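Side-chain contacts in glutathione S-transferase, N-terminal domain protein (Pseudomonas putida, PDB 4NAX), which binds one glutathione disulfide per subunit and probably acts as a glutathione-dependent transferase: residues Val34-Glu39 with Ala181-Phe186; Ile41-Glu46 with Gln95-Lys100. All coordinates share one frame; numbering follows the deposited sequence.

Interaction 1: Val34-Glu39 with Ala181-Phe186; sequences VSIMLE and ADIAIF
The carboxylate of Asp182, just ahead of the Ile183 that meets Ile36 and Met37, is gripped at both oxygens: OD1 is hydrogen-bonded to the backbone N of Met174 and OD2 to that of Ser179. Together these bonds tie the loop before helix 180-193 to its first turn. The buried contact with 34-39 is itself wholly apolar, and Ile183 carries one side of it alone. Its CG2 branch lies opposite the backbone N, since CG1 takes the place beside that N (chi1 -67°), and meets the CG2 methyl of Ile36 at 4.1 Å, the two side chains running past each other in opposite directions. The other branch ends at CD1, which lies 3.9 Å from SD of Met37. There the side chains cross at about a right angle. Met37 leaves the helix with CG anti to its own N, then bends at chi2 (64°), and the bend brings the sulfur rather than the terminal methyl to Ile183. The helices come close, with CA of Met37 and CA of Ile183 7.0 Å apart. Around this point Met37 also packs on Leu94, Leu97 and Ala98 of helix 90-101, while Ile36 rests on Phe217 of helix 208-219. With Ser179 OG bonded to the N of Ala181 and Ile183 touching Tyr178, the helix start is consistent with the N-capping box and hydrophobic staple known here in glutathione transferases, presenting Ile183 at the interface between the thioredoxin-like and all-helical domains.

Interaction 2: Ile41-Glu46 with Gln95-Lys100; sequences IGLAYE and QYLAEK
The flat groups of 95-100 lie away from the place where Leu43 meets Leu97 and Lys100: the Tyr96 ring stacks edge-to-face with Tyr113 of the second subunit, and the amide of Gln95 is joined to the carboxylate of Glu99, one helical turn on, by NE2 to OE2 at 3.0 Å, nearly straight at 170°. The acceptor lies in the amide plane, yet the N-H comes in from above the carboxylate plane, 38° out of it. Glu99 also forms salt bridges to Arg112 of its own chain and Arg112 of the second subunit. The helix thus turns one side to the dimer interface and another to 41-46. This is the thioredoxin-like domain, where helices 31-41 and 90-101 pack side by side on the sheet; Gly42, with positive phi, ends the first of them and lets the chain turn toward strand 45-49. Leu43, just past that turn, puts CD2 4.0 Å from CD2 of Leu97, the two side chains crossing at about a right angle. The same Leu43 CD2 touches CE of Lys100 at 3.8 Å, and its CD1 lies 4.1 Å from that carbon. Lys100 is extended as far as CE and turns at its last torsion (chi4 81°), which brings NZ to a salt bridge with Asp76, whose OD2 is also hydrogen-bonded to Tyr96 OH. Ile41 holds CG1 in the crowded position between its backbone N and carbonyl carbon, and from there CD1 lies 4.2 Å from CB of Leu97 and 4.1 Å from Leu97 O, a carbonyl hydrogen-bonded to Ser101 OG.

Interaction 1 lies near the centre of the chain and is fully buried, joining the two domains; interaction 2 stays within the N-terminal domain, farther out, and is partly buried. Both use apolar branches across the gap, but the outer one adds the aliphatic part of a lysine whose charged end is paired. They meet along helix 31-41 and the turn after it. Met37 CE packs 3.4 Å from Ala98 N, and Leu38 CD2 lies 3.8 Å from Leu97 CD1, so helix 31-41 touches helix 90-101 as well as helix 180-193. A probable hydrogen bond, Glu39 OE2 to Tyr45 OH at 2.7 Å, ties the helix to the following strand.

Interaction 1: Val34-Glu39 with Ala181-Phe186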
ATOM      1  N   VAL A  34      -3.893   7.535  11.207  1.00 12.11           N
ATOM      2  CA  VAL A  34      -3.238   7.076  12.401  1.00 11.96           C
ATOM      3  C   VAL A  34      -3.785   7.742  13.653  1.00 12.50           C
ATOM      4  O   VAL A  34      -4.028   7.056  14.671  1.00 13.21           O
ATOM      5  CB  VAL A  34      -1.720   7.205  12.277  1.00 12.45           C
ATOM      6  CG1 VAL A  34      -1.034   6.824  13.582  1.00 13.32           C
ATOM      7  CG2 VAL A  34      -1.209   6.343  11.133  1.00 13.37           C
ATOM      8  N   SER A  35      -4.009   9.060  13.601  1.00 12.25           N
ATOM      9  CA  SER A  35      -4.654   9.710  14.740  1.00 12.26           C
ATOM     10  C   SER A  35      -6.084   9.181  14.972  1.00 12.73           C
ATOM     11  O   SER A  35      -6.481   8.947  16.120  1.00 13.61           O
ATOM     12  CB  SER A  35      -4.606  11.224  14.621  1.00 13.09           C
ATOM     13  OG  SER A  35      -5.061  11.595  13.331  1.00 13.18           O
ATOM     14  N   ILE A  36      -6.847   8.970  13.905  1.00 12.17           N
ATOM     15  CA  ILE A  36      -8.158   8.369  14.054  1.00 12.71           C
ATOM     16  C   ILE A  36      -8.035   7.001  14.727  1.00 12.91           C
ATOM     17  O   ILE A  36      -8.778   6.681  15.662  1.00 13.82           O
ATOM     18  CB  ILE A  36      -8.901   8.259  12.710  1.00 12.67           C
ATOM     19  CG1 ILE A  36      -9.298   9.644  12.218  1.00 13.49           C
ATOM     20  CG2 ILE A  36     -10.137   7.378  12.867  1.00 13.79           C
ATOM     21  CD1 ILE A  36      -9.795   9.670  10.798  1.00 13.53           C
ATOM     22  N   MET A  37      -7.110   6.169  14.251  1.00 12.70           N
ATOM     23  CA  MET A  37      -6.938   4.858  14.829  1.00 12.82           C
ATOM     24  C   MET A  37      -6.639   4.932  16.334  1.00 13.15           C
ATOM     25  O   MET A  37      -7.233   4.204  17.119  1.00 14.09           O
ATOM     26  CB  MET A  37      -5.804   4.132  14.100  1.00 13.35           C
ATOM     27  CG  MET A  37      -5.503   2.746  14.631  1.00 14.15           C
ATOM     28  SD  MET A  37      -6.889   1.619  14.407  1.00 14.43           S
ATOM     29  CE  MET A  37      -6.087   0.097  14.896  1.00 13.93           C
ATOM     30  N   LEU A  38      -5.709   5.804  16.713  1.00 12.76           N
ATOM     31  CA  LEU A  38      -5.334   5.947  18.108  1.00 13.32           C
ATOM     32  C   LEU A  38      -6.517   6.413  18.954  1.00 14.31           C
ATOM     33  O   LEU A  38      -6.735   5.911  20.075  1.00 15.26           O
ATOM     34  CB  LEU A  38      -4.160   6.907  18.236  1.00 13.96           C
ATOM     35  CG  LEU A  38      -2.842   6.325  17.703  1.00 13.22           C
ATOM     36  CD1 LEU A  38      -1.845   7.432  17.414  1.00 14.32           C
ATOM     37  CD2 LEU A  38      -2.272   5.311  18.679  1.00 15.25           C
ATOM     38  N   GLU A  39      -7.293   7.352  18.411  1.00 14.26           N
ATOM     39  CA  GLU A  39      -8.505   7.803  19.106  1.00 14.60           C
ATOM     40  C   GLU A  39      -9.523   6.679  19.262  1.00 15.98           C
ATOM     41  O   GLU A  39     -10.189   6.573  20.293  1.00 17.79           O
ATOM     42  CB  GLU A  39      -9.137   9.004  18.380  1.00 15.81           C
ATOM     43  CG  GLU A  39      -8.287  10.264  18.388  1.00 16.18           C
ATOM     44  CD  GLU A  39      -8.184  10.922  19.747  1.00 17.54           C
ATOM     45  OE1 GLU A  39      -9.168  10.892  20.512  1.00 22.82           O
ATOM     46  OE2 GLU A  39      -7.117  11.499  20.043  1.00 18.70           O
ATOM     47  N   ALA A 181      -9.403  -1.027   7.477  1.00 11.94           N
ATOM     48  CA  ALA A 181      -9.642  -0.737   6.052  1.00 12.29           C
ATOM     49  C   ALA A 181     -10.522   0.508   5.889  1.00 12.34           C
ATOM     50  O   ALA A 181     -10.295   1.320   4.986  1.00 12.97           O
ATOM     51  CB  ALA A 181     -10.267  -1.929   5.335  1.00 13.42           C
ATOM     52  N   ASP A 182     -11.553   0.647   6.718  1.00 12.40           N
ATOM     53  CA  ASP A 182     -12.402   1.842   6.669  1.00 12.69           C
ATOM     54  C   ASP A 182     -11.619   3.088   7.046  1.00 11.89           C
ATOM     55  O   ASP A 182     -11.741   4.136   6.412  1.00 12.56           O
ATOM     56  CB  ASP A 182     -13.611   1.692   7.571  1.00 13.53           C
ATOM     57  CG  ASP A 182     -14.361   0.409   7.301  1.00 14.03           C
ATOM     58  OD1 ASP A 182     -14.910   0.258   6.194  1.00 15.05           O
ATOM     59  OD2 ASP A 182     -14.383  -0.458   8.184  1.00 14.74           O
ATOM     60  N   ILE A 183     -10.820   2.957   8.099  1.00 12.27           N
ATOM     61  CA  ILE A 183     -10.017   4.074   8.578  1.00 12.26           C
ATOM     62  C   ILE A 183      -9.014   4.524   7.505  1.00 11.76           C
ATOM     63  O   ILE A 183      -8.734   5.718   7.363  1.00 12.35           O
ATOM     64  CB  ILE A 183      -9.339   3.714   9.913  1.00 12.59           C
ATOM     65  CG1 ILE A 183     -10.428   3.553  10.991  1.00 13.45           C
ATOM     66  CG2 ILE A 183      -8.319   4.771  10.324  1.00 13.58           C
ATOM     67  CD1 ILE A 183      -9.926   2.940  12.279  1.00 15.58           C
ATOM     68  N   ALA A 184      -8.498   3.588   6.721  1.00 11.81           N
ATOM     69  CA  ALA A 184      -7.569   3.943   5.654  1.00 11.77           C
ATOM     70  C   ALA A 184      -8.264   4.629   4.474  1.00 11.69           C
ATOM     71  O   ALA A 184      -7.701   5.530   3.864  1.00 11.89           O
ATOM     72  CB  ALA A 184      -6.848   2.696   5.153  1.00 12.17           C
ATOM     73  N   ILE A 185      -9.471   4.178   4.135  1.00 12.17           N
ATOM     74  CA  ILE A 185     -10.141   4.615   2.917  1.00 11.58           C
ATOM     75  C   ILE A 185     -10.912   5.931   3.053  1.00 11.52           C
ATOM     76  O   ILE A 185     -10.777   6.829   2.224  1.00 12.00           O
ATOM     77  CB  ILE A 185     -11.090   3.498   2.424  1.00 12.12           C
ATOM     78  CG1 ILE A 185     -10.281   2.318   1.886  1.00 12.01           C
ATOM     79  CG2 ILE A 185     -12.080   4.018   1.399  1.00 13.30           C
ATOM     80  CD1 ILE A 185     -11.072   1.045   1.711  1.00 13.13           C
ATOM     81  N   PHE A 186     -11.720   6.058   4.103  1.00 11.97           N
ATOM     82  CA  PHE A 186     -12.659   7.173   4.126  1.00 12.87           C
ATOM     83  C   PHE A 186     -12.041   8.569   4.310  1.00 12.62           C
ATOM     84  O   PHE A 186     -12.570   9.513   3.745  1.00 13.33           O
ATOM     85  CB  PHE A 186     -13.857   6.857   5.056  1.00 13.33           C
ATOM     86  CG  PHE A 186     -14.690   5.749   4.466  1.00 13.63           C
ATOM     87  CD1 PHE A 186     -15.476   5.997   3.353  1.00 15.67           C
ATOM     88  CD2 PHE A 186     -14.609   4.457   4.939  1.00 14.58           C
ATOM     89  CE1 PHE A 186     -16.150   4.965   2.714  1.00 18.28           C
ATOM     90  CE2 PHE A 186     -15.282   3.418   4.326  1.00 17.08           C
ATOM     91  CZ  PHE A 186     -16.054   3.679   3.214  1.00 18.30           C
TER

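Interaction 2: Ile41-Glu46 with Gln95-Lys100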
ATOM      1  N   ILE A  41      -9.030   3.374  19.416  1.00 15.23           N
ATOM      2  CA  ILE A  41      -8.605   2.269  20.263  1.00 15.82           C
ATOM      3  C   ILE A  41      -8.312   2.709  21.696  1.00 16.57           C
ATOM      4  O   ILE A  41      -8.161   1.868  22.580  1.00 18.71           O
ATOM      5  CB  ILE A  41      -7.422   1.464  19.670  1.00 16.82           C
ATOM      6  CG1 ILE A  41      -6.130   2.281  19.677  1.00 15.34           C
ATOM      7  CG2 ILE A  41      -7.795   0.941  18.286  1.00 16.42           C
ATOM      8  CD1 ILE A  41      -4.918   1.594  19.086  1.00 19.74           C
ATOM      9  N   GLY A  42      -8.235   4.016  21.925  1.00 16.04           N
ATOM     10  CA  GLY A  42      -8.038   4.547  23.265  1.00 18.05           C
ATOM     11  C   GLY A  42      -6.625   4.421  23.813  1.00 16.76           C
ATOM     12  O   GLY A  42      -6.414   4.463  25.011  1.00 21.77           O
ATOM     13  N   LEU A  43      -5.648   4.286  22.926  1.00 16.07           N
ATOM     14  CA  LEU A  43      -4.260   4.146  23.333  1.00 15.90           C
ATOM     15  C   LEU A  43      -3.680   5.528  23.578  1.00 16.84           C
ATOM     16  O   LEU A  43      -3.782   6.425  22.719  1.00 18.34           O
ATOM     17  CB  LEU A  43      -3.444   3.441  22.255  1.00 16.56           C
ATOM     18  CG  LEU A  43      -1.957   3.222  22.512  1.00 16.58           C
ATOM     19  CD1 LEU A  43      -1.741   2.266  23.671  1.00 19.09           C
ATOM     20  CD2 LEU A  43      -1.287   2.664  21.267  1.00 18.01           C
ATOM     21  N   ALA A  44      -3.051   5.704  24.734  1.00 17.08           N
ATOM     22  CA  ALA A  44      -2.373   6.968  25.021  1.00 17.60           C
ATOM     23  C   ALA A  44      -1.346   7.271  23.950  1.00 15.24           C
ATOM     24  O   ALA A  44      -0.624   6.393  23.520  1.00 16.37           O
ATOM     25  CB  ALA A  44      -1.701   6.901  26.383  1.00 19.61           C
ATOM     26  N   TYR A  45      -1.263   8.529  23.529  1.00 15.38           N
ATOM     27  CA  TYR A  45      -0.250   8.930  22.587  1.00 15.04           C
ATOM     28  C   TYR A  45       0.051  10.398  22.717  1.00 15.52           C
ATOM     29  O   TYR A  45      -0.767  11.168  23.233  1.00 16.77           O
ATOM     30  CB  TYR A  45      -0.651   8.593  21.156  1.00 16.25           C
ATOM     31  CG  TYR A  45      -1.784   9.410  20.558  1.00 15.09           C
ATOM     32  CD1 TYR A  45      -3.105   9.196  20.916  1.00 15.07           C
ATOM     33  CD2 TYR A  45      -1.523  10.357  19.595  1.00 15.64           C
ATOM     34  CE1 TYR A  45      -4.148   9.911  20.344  1.00 14.69           C
ATOM     35  CE2 TYR A  45      -2.536  11.072  18.987  1.00 16.72           C
ATOM     36  CZ  TYR A  45      -3.849  10.871  19.370  1.00 16.67           C
ATOM     37  OH  TYR A  45      -4.825  11.587  18.715  1.00 18.65           O
ATOM     38  N   GLU A  46       1.239  10.765  22.249  1.00 14.38           N
ATOM     39  CA  GLU A  46       1.719  12.127  22.268  1.00 15.12           C
ATOM     40  C   GLU A  46       1.959  12.547  20.827  1.00 14.96           C
ATOM     41  O   GLU A  46       2.876  12.058  20.149  1.00 15.07           O
ATOM     42  CB  GLU A  46       3.012  12.212  23.081  1.00 15.40           C
ATOM     43  CG  GLU A  46       3.547  13.622  23.198  1.00 16.67           C
ATOM     44  CD  GLU A  46       4.799  13.737  24.046  1.00 15.93           C
ATOM     45  OE1 GLU A  46       5.178  12.768  24.737  1.00 16.74           O
ATOM     46  OE2 GLU A  46       5.404  14.836  24.023  1.00 17.85           O
ATOM     47  N   GLN A  95      -1.936  -1.528  10.789  1.00 12.41           N
ATOM     48  CA  GLN A  95      -1.895  -2.946  11.085  1.00 12.24           C
ATOM     49  C   GLN A  95      -1.195  -3.195  12.428  1.00 12.60           C
ATOM     50  O   GLN A  95      -1.670  -3.986  13.243  1.00 12.65           O
ATOM     51  CB  GLN A  95      -1.225  -3.711   9.944  1.00 13.56           C
ATOM     52  CG  GLN A  95      -1.193  -5.198  10.187  1.00 14.19           C
ATOM     53  CD  GLN A  95      -0.772  -6.015   8.977  1.00 13.64           C
ATOM     54  OE1 GLN A  95      -0.496  -5.505   7.898  1.00 14.66           O
ATOM     55  NE2 GLN A  95      -0.748  -7.308   9.158  1.00 14.72           N
ATOM     56  N   TYR A  96      -0.069  -2.528  12.654  1.00 12.34           N
ATOM     57  CA  TYR A  96       0.634  -2.618  13.931  1.00 13.03           C
ATOM     58  C   TYR A  96      -0.296  -2.290  15.124  1.00 12.59           C
ATOM     59  O   TYR A  96      -0.385  -3.045  16.096  1.00 13.49           O
ATOM     60  CB  TYR A  96       1.841  -1.676  13.955  1.00 12.55           C
ATOM     61  CG  TYR A  96       2.472  -1.573  15.326  1.00 12.39           C
ATOM     62  CD1 TYR A  96       3.116  -2.660  15.896  1.00 14.44           C
ATOM     63  CD2 TYR A  96       2.395  -0.408  16.081  1.00 12.79           C
ATOM     64  CE1 TYR A  96       3.658  -2.594  17.167  1.00 14.78           C
ATOM     65  CE2 TYR A  96       2.952  -0.332  17.344  1.00 14.03           C
ATOM     66  CZ  TYR A  96       3.586  -1.430  17.889  1.00 13.72           C
ATOM     67  OH  TYR A  96       4.174  -1.387  19.133  1.00 15.48           O
ATOM     68  N   LEU A  97      -1.000  -1.165  15.029  1.00 12.67           N
ATOM     69  CA  LEU A  97      -1.866  -0.747  16.120  1.00 13.18           C
ATOM     70  C   LEU A  97      -3.051  -1.667  16.318  1.00 12.68           C
ATOM     71  O   LEU A  97      -3.466  -1.895  17.455  1.00 13.79           O
ATOM     72  CB  LEU A  97      -2.344   0.691  15.917  1.00 12.80           C
ATOM     73  CG  LEU A  97      -1.261   1.752  16.018  1.00 13.29           C
ATOM     74  CD1 LEU A  97      -1.838   3.116  15.656  1.00 14.50           C
ATOM     75  CD2 LEU A  97      -0.625   1.812  17.400  1.00 15.22           C
ATOM     76  N   ALA A  98      -3.603  -2.200  15.234  1.00 12.51           N
ATOM     77  CA  ALA A  98      -4.697  -3.152  15.340  1.00 13.08           C
ATOM     78  C   ALA A  98      -4.242  -4.428  16.047  1.00 13.68           C
ATOM     79  O   ALA A  98      -4.969  -4.981  16.881  1.00 14.96           O
ATOM     80  CB  ALA A  98      -5.241  -3.486  13.973  1.00 13.36           C
ATOM     81  N   GLU A  99      -3.053  -4.896  15.691  1.00 13.69           N
ATOM     82  CA  GLU A  99      -2.521  -6.133  16.265  1.00 13.95           C
ATOM     83  C   GLU A  99      -2.075  -5.942  17.721  1.00 14.66           C
ATOM     84  O   GLU A  99      -2.262  -6.822  18.563  1.00 17.13           O
ATOM     85  CB  GLU A  99      -1.379  -6.666  15.381  1.00 13.83           C
ATOM     86  CG  GLU A  99      -1.960  -7.160  14.052  1.00 14.67           C
ATOM     87  CD  GLU A  99      -0.957  -7.570  13.001  1.00 15.97           C
ATOM     88  OE1 GLU A  99       0.260  -7.340  13.153  1.00 16.54           O
ATOM     89  OE2 GLU A  99      -1.415  -8.121  11.969  1.00 15.84           O
ATOM     90  N   LYS A 100      -1.530  -4.768  18.021  1.00 14.56           N
ATOM     91  CA  LYS A 100      -1.125  -4.418  19.370  1.00 15.35           C
ATOM     92  C   LYS A 100      -2.325  -4.366  20.304  1.00 15.83           C
ATOM     93  O   LYS A 100      -2.277  -4.868  21.423  1.00 18.17           O
ATOM     94  CB  LYS A 100      -0.431  -3.056  19.359  1.00 14.91           C
ATOM     95  CG  LYS A 100      -0.003  -2.527  20.718  1.00 16.75           C
ATOM     96  CD  LYS A 100       0.528  -1.096  20.580  1.00 17.27           C
ATOM     97  CE  LYS A 100       0.800  -0.428  21.906  1.00 20.07           C
ATOM     98  NZ  LYS A 100       2.101  -0.825  22.475  1.00 19.04           N
TER